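Local structure of O-methyltransferase (Saccharopolyspora spinosa, 4CE0) at residues Thr53-Glu58 / Arg183-Leu188; Asp61-Cys66 / Gly87-Phe92; Asn198-Leu203 / Ile232-His237. The protein probably transfers a methyl group from S-adenosylmethionine to the 4'-hydroxyl of the rhamnose of a spinosyn, using a magnesium ion. All blocks are in the same frame, centred on the assembly; numbering follows the deposited sequence.

Interaction 1: residues Thr53-Glu58 / Arg183-Leu188; sequences TMIGLE and RLDGDL. With MG (magnesium ion), chain C; SAH (S-adenosyl-L-homocysteine), chain B.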
loop_
_atom_site.group_PDB
_atom_site.type_symbol
_atom_site.label_atom_id
_atom_site.label_comp_id
_atom_site.label_asym_id
_atom_site.label_seq_id
_atom_site.Cartn_x
_atom_site.Cartn_y
_atom_site.Cartn_z
ATOM N N THR A 53 -6.466 -1.664 -10.800
ATOM C CA THR A 53 -7.787 -2.224 -11.049
ATOM C C THR A 53 -8.817 -1.124 -11.183
ATOM O O THR A 53 -8.675 -0.060 -10.582
ATOM C CB THR A 53 -8.247 -3.193 -9.918
ATOM O OG1 THR A 53 -9.468 -3.817 -10.313
ATOM C CG2 THR A 53 -8.474 -2.460 -8.601
ATOM N N MET A 54 -9.863 -1.418 -11.962
ATOM C CA MET A 54 -10.957 -0.511 -12.191
ATOM C C MET A 54 -12.197 -0.920 -11.378
ATOM O O MET A 54 -13.212 -0.208 -11.371
ATOM C CB MET A 54 -11.259 -0.417 -13.699
ATOM C CG MET A 54 -11.994 -1.613 -14.301
ATOM S SD MET A 54 -12.476 -1.346 -16.022
ATOM C CE MET A 54 -10.913 -1.329 -16.901
ATOM N N ILE A 55 -12.118 -2.034 -10.640
ATOM C CA ILE A 55 -13.337 -2.546 -10.006
ATOM C C ILE A 55 -13.809 -1.868 -8.724
ATOM O O ILE A 55 -14.924 -2.140 -8.288
ATOM C CB ILE A 55 -13.300 -4.099 -9.787
ATOM C CG1 ILE A 55 -12.374 -4.470 -8.643
ATOM C CG2 ILE A 55 -12.943 -4.781 -11.078
ATOM C CD1 ILE A 55 -12.392 -5.967 -8.250
ATOM N N GLY A 56 -12.978 -1.024 -8.102
ATOM C CA GLY A 56 -13.371 -0.300 -6.912
ATOM C C GLY A 56 -13.282 -1.141 -5.648
ATOM O O GLY A 56 -13.092 -2.359 -5.728
ATOM N N LEU A 57 -13.460 -0.484 -4.494
ATOM C CA LEU A 57 -13.254 -1.099 -3.196
ATOM C C LEU A 57 -14.336 -2.109 -2.827
ATOM O O LEU A 57 -14.067 -3.092 -2.133
ATOM C CB LEU A 57 -13.195 -0.017 -2.108
ATOM C CG LEU A 57 -12.038 0.996 -2.034
ATOM C CD1 LEU A 57 -12.234 1.967 -0.827
ATOM C CD2 LEU A 57 -10.672 0.322 -1.943
ATOM N N GLU A 58 -15.575 -1.834 -3.221
ATOM C CA GLU A 58 -16.707 -2.705 -2.884
ATOM C C GLU A 58 -16.543 -4.061 -3.566
ATOM O O GLU A 58 -16.778 -5.130 -2.974
ATOM C CB GLU A 58 -18.040 -2.076 -3.309
ATOM C CG GLU A 58 -18.768 -1.423 -2.165
ATOM C CD GLU A 58 -19.929 -0.526 -2.609
ATOM O OE1 GLU A 58 -19.896 0.019 -3.743
ATOM O OE2 GLU A 58 -20.869 -0.351 -1.805
ATOM N N ARG A 183 -13.519 -15.562 -11.631
ATOM C CA ARG A 183 -13.932 -14.167 -11.766
ATOM C C ARG A 183 -14.012 -13.786 -13.246
ATOM O O ARG A 183 -13.054 -13.965 -13.986
ATOM C CB ARG A 183 -13.003 -13.237 -10.994
ATOM C CG ARG A 183 -13.519 -11.809 -10.908
ATOM C CD ARG A 183 -12.655 -10.883 -10.023
ATOM N NE ARG A 183 -13.578 -9.874 -9.573
ATOM C CZ ARG A 183 -13.932 -8.802 -10.267
ATOM N NH1 ARG A 183 -13.318 -8.490 -11.412
ATOM N NH2 ARG A 183 -14.876 -8.020 -9.767
ATOM N N LEU A 184 -15.189 -13.323 -13.675
ATOM C CA LEU A 184 -15.431 -12.943 -15.082
ATOM C C LEU A 184 -15.498 -11.438 -15.170
ATOM O O LEU A 184 -16.326 -10.788 -14.507
ATOM C CB LEU A 184 -16.716 -13.533 -15.612
ATOM C CG LEU A 184 -16.687 -14.948 -16.167
ATOM C CD1 LEU A 184 -16.288 -15.949 -15.124
ATOM C CD2 LEU A 184 -18.057 -15.258 -16.696
ATOM N N ASP A 185 -14.593 -10.876 -15.943
ATOM C CA ASP A 185 -14.568 -9.444 -16.115
ATOM C C ASP A 185 -14.178 -9.149 -17.544
ATOM O O ASP A 185 -13.344 -8.300 -17.809
ATOM C CB ASP A 185 -13.608 -8.792 -15.109
ATOM C CG ASP A 185 -13.941 -7.327 -14.837
ATOM O OD1 ASP A 185 -14.816 -6.764 -15.564
ATOM O OD2 ASP A 185 -13.340 -6.740 -13.889
ATOM N N GLY A 186 -14.745 -9.923 -18.459
ATOM C CA GLY A 186 -14.821 -9.539 -19.859
ATOM C C GLY A 186 -16.235 -9.018 -20.019
ATOM O O GLY A 186 -17.194 -9.644 -19.568
ATOM N N ASP A 187 -16.383 -7.852 -20.620
ATOM C CA ASP A 187 -17.696 -7.237 -20.716
ATOM C C ASP A 187 -18.621 -7.894 -21.750
ATOM O O ASP A 187 -19.837 -7.911 -21.586
ATOM C CB ASP A 187 -17.515 -5.770 -21.060
ATOM C CG ASP A 187 -16.830 -5.001 -19.944
ATOM O OD1 ASP A 187 -17.318 -5.078 -18.789
ATOM O OD2 ASP A 187 -15.798 -4.349 -20.209
ATOM N N LEU A 188 -18.047 -8.430 -22.811
ATOM C CA LEU A 188 -18.840 -8.864 -23.949
ATOM C C LEU A 188 -19.596 -10.143 -23.643
ATOM O O LEU A 188 -19.206 -10.925 -22.776
ATOM C CB LEU A 188 -17.929 -9.083 -25.152
ATOM C CG LEU A 188 -16.907 -7.966 -25.403
ATOM C CD1 LEU A 188 -16.113 -8.226 -26.684
ATOM C CD2 LEU A 188 -17.615 -6.650 -25.507
HETATM MG MG MG C . -15.941 -5.152 -14.986
HETATM N N SAH B . -9.594 -3.791 -13.760
HETATM C CA SAH B . -10.462 -4.804 -14.383
HETATM C CB SAH B . -10.150 -5.169 -15.813
HETATM C CG SAH B . -11.022 -5.992 -16.762
HETATM S SD SAH B . -11.114 -4.973 -18.265
HETATM C C SAH B . -10.114 -5.934 -13.499
HETATM O O SAH B . -10.429 -7.036 -13.914
HETATM O OXT SAH B . -9.498 -5.433 -12.370
HETATM C "C5'" SAH B . -11.540 -6.215 -19.537
HETATM C "C4'" SAH B . -10.384 -7.151 -19.921
HETATM O "O4'" SAH B . -10.871 -8.289 -20.600
HETATM C "C3'" SAH B . -9.350 -6.532 -20.867
HETATM O "O3'" SAH B . -8.090 -6.626 -20.236
HETATM C "C2'" SAH B . -9.410 -7.322 -22.180
HETATM O "O2'" SAH B . -8.185 -7.508 -22.921
HETATM C "C1'" SAH B . -10.028 -8.638 -21.697
HETATM N N9 SAH B . -10.843 -9.396 -22.675
HETATM C C8 SAH B . -12.162 -9.140 -22.986
HETATM N N7 SAH B . -12.567 -10.075 -23.857
HETATM C C5 SAH B . -11.557 -10.943 -24.079
HETATM C C6 SAH B . -11.422 -12.080 -24.880
HETATM N N6 SAH B . -12.433 -12.523 -25.625
HETATM N N1 SAH B . -10.226 -12.756 -24.912
HETATM C C2 SAH B . -9.153 -12.350 -24.145
HETATM N N3 SAH B . -9.291 -11.211 -23.386
HETATM C C4 SAH B . -10.473 -10.538 -23.318
HETATM O O HOH W 1 -14.197 -3.927 -14.567
HETATM O O HOH W 2 -15.561 -4.338 -16.866
HETATM O O HOH W 3 -16.745 -3.030 -14.778
#

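Interaction 2: residues Asp61-Cys66 / Gly87-Phe92; sequences DNLQHC and GGACIF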
loop_
_atom_site.group_PDB
_atom_site.type_symbol
_atom_site.label_atom_id
_atom_site.label_comp_id
_atom_site.label_asym_id
_atom_site.label_seq_id
_atom_site.Cartn_x
_atom_site.Cartn_y
_atom_site.Cartn_z
ATOM N N ASP A 61 -13.718 -5.935 -1.998
ATOM C CA ASP A 61 -14.151 -6.520 -0.722
ATOM C C ASP A 61 -14.905 -7.814 -0.990
ATOM O O ASP A 61 -14.826 -8.794 -0.236
ATOM C CB ASP A 61 -15.081 -5.601 0.077
ATOM C CG ASP A 61 -14.386 -4.356 0.623
ATOM O OD1 ASP A 61 -13.141 -4.289 0.665
ATOM O OD2 ASP A 61 -15.116 -3.424 1.029
ATOM N N ASN A 62 -15.700 -7.822 -2.038
ATOM C CA ASN A 62 -16.393 -9.057 -2.381
ATOM C C ASN A 62 -15.373 -10.134 -2.721
ATOM O O ASN A 62 -15.482 -11.319 -2.306
ATOM C CB ASN A 62 -17.362 -8.819 -3.542
ATOM C CG ASN A 62 -17.826 -10.116 -4.186
ATOM O OD1 ASN A 62 -17.262 -10.558 -5.192
ATOM N ND2 ASN A 62 -18.813 -10.750 -3.585
ATOM N N LEU A 63 -14.342 -9.741 -3.461
ATOM C CA LEU A 63 -13.342 -10.728 -3.904
ATOM C C LEU A 63 -12.650 -11.324 -2.680
ATOM O O LEU A 63 -12.440 -12.532 -2.592
ATOM C CB LEU A 63 -12.353 -10.071 -4.855
ATOM C CG LEU A 63 -11.298 -10.944 -5.540
ATOM C CD1 LEU A 63 -11.891 -12.185 -6.106
ATOM C CD2 LEU A 63 -10.614 -10.145 -6.668
ATOM N N GLN A 64 -12.366 -10.484 -1.696
ATOM C CA GLN A 64 -11.711 -10.941 -0.472
ATOM C C GLN A 64 -12.629 -11.912 0.305
ATOM O O GLN A 64 -12.160 -12.910 0.820
ATOM C CB GLN A 64 -11.372 -9.761 0.430
ATOM C CG GLN A 64 -10.670 -10.195 1.746
ATOM C CD GLN A 64 -10.139 -9.020 2.546
ATOM O OE1 GLN A 64 -10.077 -7.900 2.051
ATOM N NE2 GLN A 64 -9.776 -9.274 3.810
ATOM N N HIS A 65 -13.913 -11.574 0.419
ATOM C CA HIS A 65 -14.916 -12.418 1.110
ATOM C C HIS A 65 -14.945 -13.795 0.482
ATOM O O HIS A 65 -14.862 -14.811 1.178
ATOM C CB HIS A 65 -16.321 -11.790 0.999
ATOM C CG HIS A 65 -17.427 -12.666 1.519
ATOM N ND1 HIS A 65 -18.071 -13.602 0.736
ATOM C CD2 HIS A 65 -17.994 -12.741 2.745
ATOM C CE1 HIS A 65 -18.987 -14.221 1.461
ATOM N NE2 HIS A 65 -18.968 -13.713 2.680
ATOM N N CYS A 66 -15.006 -13.842 -0.853
ATOM C CA CYS A 66 -15.036 -15.128 -1.567
ATOM C C CYS A 66 -13.747 -15.963 -1.408
ATOM O O CYS A 66 -13.784 -17.163 -1.164
ATOM C CB CYS A 66 -15.328 -14.913 -3.062
ATOM S SG CYS A 66 -16.987 -14.215 -3.392
ATOM N N GLY A 87 -4.216 -5.875 -14.067
ATOM C CA GLY A 87 -3.895 -7.037 -13.245
ATOM C C GLY A 87 -4.275 -6.962 -11.800
ATOM O O GLY A 87 -4.092 -7.936 -11.049
ATOM N N GLY A 88 -4.886 -5.843 -11.433
ATOM C CA GLY A 88 -5.117 -5.485 -10.049
ATOM C C GLY A 88 -5.907 -6.505 -9.250
ATOM O O GLY A 88 -5.543 -6.855 -8.121
ATOM N N ALA A 89 -6.995 -6.981 -9.827
ATOM C CA ALA A 89 -7.823 -7.967 -9.144
ATOM C C ALA A 89 -7.057 -9.263 -8.930
ATOM O O ALA A 89 -7.174 -9.902 -7.898
ATOM C CB ALA A 89 -9.088 -8.222 -9.924
ATOM N N CYS A 90 -6.290 -9.669 -9.935
ATOM C CA CYS A 90 -5.457 -10.846 -9.811
ATOM C C CYS A 90 -4.333 -10.660 -8.818
ATOM O O CYS A 90 -3.994 -11.585 -8.068
ATOM C CB CYS A 90 -4.862 -11.180 -11.168
ATOM S SG CYS A 90 -6.083 -11.871 -12.317
ATOM N N ILE A 91 -3.722 -9.486 -8.827
ATOM C CA ILE A 91 -2.734 -9.162 -7.779
ATOM C C ILE A 91 -3.358 -9.344 -6.394
ATOM O O ILE A 91 -2.755 -9.962 -5.495
ATOM C CB ILE A 91 -2.182 -7.749 -7.946
ATOM C CG1 ILE A 91 -1.329 -7.679 -9.212
ATOM C CG2 ILE A 91 -1.286 -7.336 -6.777
ATOM C CD1 ILE A 91 -1.083 -6.291 -9.687
ATOM N N PHE A 92 -4.576 -8.840 -6.232
ATOM C CA PHE A 92 -5.253 -8.970 -4.959
ATOM C C PHE A 92 -5.477 -10.415 -4.546
ATOM O O PHE A 92 -5.175 -10.774 -3.424
ATOM C CB PHE A 92 -6.587 -8.229 -4.947
ATOM C CG PHE A 92 -7.226 -8.219 -3.610
ATOM C CD1 PHE A 92 -6.681 -7.437 -2.582
ATOM C CD2 PHE A 92 -8.338 -9.013 -3.347
ATOM C CE1 PHE A 92 -7.262 -7.428 -1.333
ATOM C CE2 PHE A 92 -8.925 -9.020 -2.103
ATOM C CZ PHE A 92 -8.389 -8.210 -1.085
#

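Interaction 3: residues Asn198-Leu203 / Ile232-His237; sequences NLYPKL and ITEPIH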
loop_
_atom_site.group_PDB
_atom_site.type_symbol
_atom_site.label_atom_id
_atom_site.label_comp_id
_atom_site.label_asym_id
_atom_site.label_seq_id
_atom_site.Cartn_x
_atom_site.Cartn_y
_atom_site.Cartn_z
ATOM N N ASN A 198 -16.231 -22.890 -20.725
ATOM C CA ASN A 198 -14.996 -23.623 -20.548
ATOM C C ASN A 198 -14.520 -23.781 -19.103
ATOM O O ASN A 198 -13.850 -24.772 -18.797
ATOM C CB ASN A 198 -13.892 -23.002 -21.420
ATOM C CG ASN A 198 -14.233 -23.074 -22.932
ATOM O OD1 ASN A 198 -14.234 -24.145 -23.499
ATOM N ND2 ASN A 198 -14.508 -21.936 -23.559
ATOM N N LEU A 199 -14.837 -22.832 -18.213
ATOM C CA LEU A 199 -14.248 -22.872 -16.869
ATOM C C LEU A 199 -15.229 -23.216 -15.761
ATOM O O LEU A 199 -14.835 -23.769 -14.736
ATOM C CB LEU A 199 -13.519 -21.558 -16.552
ATOM C CG LEU A 199 -12.388 -21.166 -17.505
ATOM C CD1 LEU A 199 -11.777 -19.820 -17.055
ATOM C CD2 LEU A 199 -11.307 -22.255 -17.585
ATOM N N TYR A 200 -16.507 -22.901 -15.941
ATOM C CA TYR A 200 -17.469 -23.268 -14.909
ATOM C C TYR A 200 -17.441 -24.750 -14.548
ATOM O O TYR A 200 -17.571 -25.092 -13.384
ATOM C CB TYR A 200 -18.894 -22.924 -15.290
ATOM C CG TYR A 200 -19.834 -23.113 -14.111
ATOM C CD1 TYR A 200 -19.855 -22.189 -13.092
ATOM C CD2 TYR A 200 -20.691 -24.228 -14.015
ATOM C CE1 TYR A 200 -20.693 -22.329 -12.010
ATOM C CE2 TYR A 200 -21.540 -24.386 -12.909
ATOM C CZ TYR A 200 -21.530 -23.408 -11.911
ATOM O OH TYR A 200 -22.343 -23.473 -10.788
ATOM N N PRO A 201 -17.302 -25.633 -15.550
ATOM C CA PRO A 201 -17.260 -27.067 -15.216
ATOM C C PRO A 201 -16.085 -27.425 -14.299
ATOM O O PRO A 201 -16.189 -28.407 -13.567
ATOM C CB PRO A 201 -17.122 -27.757 -16.583
ATOM C CG PRO A 201 -17.655 -26.756 -17.593
ATOM C CD PRO A 201 -17.291 -25.392 -17.006
ATOM N N LYS A 202 -15.013 -26.627 -14.304
ATOM C CA LYS A 202 -13.846 -26.893 -13.450
ATOM C C LYS A 202 -14.004 -26.331 -12.043
ATOM O O LYS A 202 -13.153 -26.573 -11.159
ATOM C CB LYS A 202 -12.572 -26.296 -14.078
ATOM C CG LYS A 202 -12.122 -27.018 -15.327
ATOM C CD LYS A 202 -11.206 -26.179 -16.203
ATOM C CE LYS A 202 -10.768 -26.987 -17.434
ATOM N NZ LYS A 202 -10.181 -26.119 -18.487
ATOM N N LEU A 203 -15.053 -25.546 -11.841
ATOM C CA LEU A 203 -15.326 -24.944 -10.550
ATOM C C LEU A 203 -15.815 -25.972 -9.561
ATOM O O LEU A 203 -16.867 -26.600 -9.756
ATOM C CB LEU A 203 -16.385 -23.857 -10.665
ATOM C CG LEU A 203 -16.687 -23.057 -9.397
ATOM C CD1 LEU A 203 -15.483 -22.207 -8.911
ATOM C CD2 LEU A 203 -17.884 -22.139 -9.626
ATOM N N ILE A 232 -28.688 -24.321 -13.906
ATOM C CA ILE A 232 -28.084 -23.775 -12.689
ATOM C C ILE A 232 -29.061 -22.834 -11.998
ATOM O O ILE A 232 -29.548 -21.869 -12.603
ATOM C CB ILE A 232 -26.799 -23.013 -13.038
ATOM C CG1 ILE A 232 -25.886 -23.933 -13.859
ATOM C CG2 ILE A 232 -26.127 -22.508 -11.774
ATOM C CD1 ILE A 232 -24.445 -23.495 -13.965
ATOM N N THR A 233 -29.343 -23.111 -10.728
ATOM C CA THR A 233 -30.375 -22.387 -9.988
ATOM C C THR A 233 -29.827 -21.734 -8.712
ATOM O O THR A 233 -30.583 -21.152 -7.947
ATOM C CB THR A 233 -31.516 -23.337 -9.569
ATOM O OG1 THR A 233 -31.075 -24.138 -8.469
ATOM C CG2 THR A 233 -31.931 -24.241 -10.726
ATOM N N GLU A 234 -28.528 -21.859 -8.451
ATOM C CA GLU A 234 -27.950 -21.252 -7.251
ATOM C C GLU A 234 -28.213 -19.733 -7.324
ATOM O O GLU A 234 -28.084 -19.138 -8.388
ATOM C CB GLU A 234 -26.460 -21.606 -7.135
ATOM C CG GLU A 234 -26.215 -23.126 -6.846
ATOM C CD GLU A 234 -25.849 -23.979 -8.088
ATOM O OE1 GLU A 234 -26.578 -23.929 -9.096
ATOM O OE2 GLU A 234 -24.831 -24.719 -8.064
ATOM N N PRO A 235 -28.665 -19.109 -6.222
ATOM C CA PRO A 235 -29.176 -17.756 -6.457
ATOM C C PRO A 235 -28.071 -16.738 -6.648
ATOM O O PRO A 235 -27.045 -16.811 -6.001
ATOM C CB PRO A 235 -29.942 -17.438 -5.179
ATOM C CG PRO A 235 -30.137 -18.754 -4.495
ATOM C CD PRO A 235 -28.921 -19.537 -4.840
ATOM N N ILE A 236 -28.350 -15.747 -7.479
ATOM C CA ILE A 236 -27.425 -14.663 -7.726
ATOM C C ILE A 236 -27.576 -13.619 -6.621
ATOM O O ILE A 236 -28.684 -13.160 -6.326
ATOM C CB ILE A 236 -27.690 -14.066 -9.127
ATOM C CG1 ILE A 236 -27.279 -15.082 -10.212
ATOM C CG2 ILE A 236 -26.972 -12.771 -9.305
ATOM C CD1 ILE A 236 -27.930 -14.863 -11.565
ATOM N N HIS A 237 -26.444 -13.286 -6.000
ATOM C CA HIS A 237 -26.342 -12.252 -4.964
ATOM C C HIS A 237 -25.744 -11.017 -5.613
ATOM O O HIS A 237 -24.739 -11.100 -6.336
ATOM C CB HIS A 237 -25.403 -12.702 -3.842
ATOM C CG HIS A 237 -25.977 -13.773 -2.967
ATOM N ND1 HIS A 237 -26.950 -14.639 -3.395
ATOM C CD2 HIS A 237 -25.700 -14.108 -1.686
ATOM C CE1 HIS A 237 -27.261 -15.469 -2.411
ATOM N NE2 HIS A 237 -26.512 -15.172 -1.370
#

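Interaction 1: residues Thr53-Glu58 / Arg183-Leu188
Ile55 and Asp185 bring their CA atoms to within 9.3 Å, with the turn leading into helix 56-73 set against the end of strand 179-184, a gap that side chains fill. The two branches of Ile55 divide the work. A chi1 of 74° tucks CG1 in between N and C and carries CD1 over one face of the Arg183 guanidinium, offset toward its rim and 3.6 Å from NH2. CG2 meets the carboxylate instead, 3.4 Å from Asp185 OD2. Arg183, its chain stretched out as far as NE, holds Asp185 OD2 in its guanidinium plane by a salt bridge from NH1 of 3.0 Å, the donor tilted 43° out of the carboxylate plane; its NH2 pairs with Asp212 and its NH1 also with Glu81. This is the cofactor end of a class I, Rossmann-like methyltransferase sheet. Asp185 OD1 binds magnesium at 2.0 Å, alongside Asp212, Asp213 and three waters. The O of water 1 donates to Asp185 OD2 at 3.0 Å, which helps fix the carboxylate's rotation. Thr53 OG1 accepts the nearly straight capping bond (172°) from Ile55 N. The same Thr53 OG1 donates to S-adenosylhomocysteine OXT at 2.6 Å.

Interaction 2: residues Asp61-Cys66 / Gly87-Phe92
Phe92 reaches from helix 88-100 toward helix 56-73 and ends against Leu63 and Gln64. The two short helical segments run in roughly the same direction, crossing at -34° with their axes 10.7 Å apart, a separation bridged by Leu63 and Gln64 from one helix and Phe92 from the other. A trans chi1 (-174°) swings the Phe92 ring out from its own helix until it presents an edge: Gln64 CA lies in the plane of the ring, and Gln64 CB is 3.6 Å from Phe92 CE2. The Gln64 chain then runs on, extended, obliquely past the CE2-CZ edge of the ring, leaving OE1 3.6 Å from Phe92 CZ near the ring plane and the amide turned 52° from the aromatic plane. Leu63 and Phe92 lie alongside each other, pointing opposite ways, with Leu63 CG 4.2 Å from Phe92 CD2. The CD2 branch of Leu63 rests against the first turn of helix 88-100, 4.1 Å from Ala89 CB and 3.7 Å from Ala89 O. On the sheet side, Leu63 touches Ile210 of strand 207-211 and Ala89 touches Glu81 of strand 78-82. Helix 6-16 covers Phe92 through Leu12, Lys13 and Leu16. The Gln64 amide is satisfied at both ends, its OE1 by Lys13 NZ and its NE2 by Glu68. Since those bonds lie outside the contact, what joins the two helices is mainly van der Waals packing, and the amide oxygen beside the ring's C-H edge, where the charge is slightly positive, is probably an electrostatically comfortable neighbour.

Interaction 3: residues Asn198-Leu203 / Ile232-His237
Glu234 OE2, which accepts a hydrogen bond from Ser249 N, lies 3.9 Å from Tyr200 OH, a hydroxyl with a bonding partner of its own elsewhere; at that length the two oxygens are neighbours rather than a bonded pair. The bend at chi2 (99°) turns the Glu234 carboxylate back toward the preceding residue, where OE1 receives a weak bond of 3.3 Å from Thr233 N. The Tyr200 ring and the Glu234 carboxylate stand nearly perpendicular, 81° apart. Most of the buried surface belongs to Tyr200 and Ile232, whose side chains come from opposite directions. With chi1 near trans (-171°), the tyrosine extends from the 3-10 turn 200-202 toward the loop 232-237. Ile232 CD1 comes in obliquely to the ring, 3.6 Å from Tyr200 CZ; its still shorter approach to CE2 is of doubtful precision. The CG2 branch of Ile232 lies 4.0 Å from Tyr200 OH. Away from the cofactor and the metal, this is structural packing. It joins the end of helix 189-199 to the loop between helix 219-230 and strand 237-238, with Phe226 and Arg227 of that helix beside Ile232, Val209 of strand 207-211 against Tyr200, and Trp246 of strand 244-247 touching both Ile232 and Glu234.

Interactions 1 and 2 share helix 56-73 and adjoin one another, their centres about 10 Å apart: Thr53 CB packs 3.9 Å from Gly88 CA, and Leu63 CD2 lies 4.0 Å from Arg183 CD. The leucine of one contact thus backs the arginine that holds the metal ligand of the other. Both border the cofactor, interaction 1 directly and interaction 2 through Ala89, whose side chain is about 4 Å from S-adenosylhomocysteine and about 9 Å from the magnesium ion. Interaction 3 stands apart, its centre about 18 Å from each of the others, linked to interaction 1 by the succession of strand 179-184 and helix 189-199.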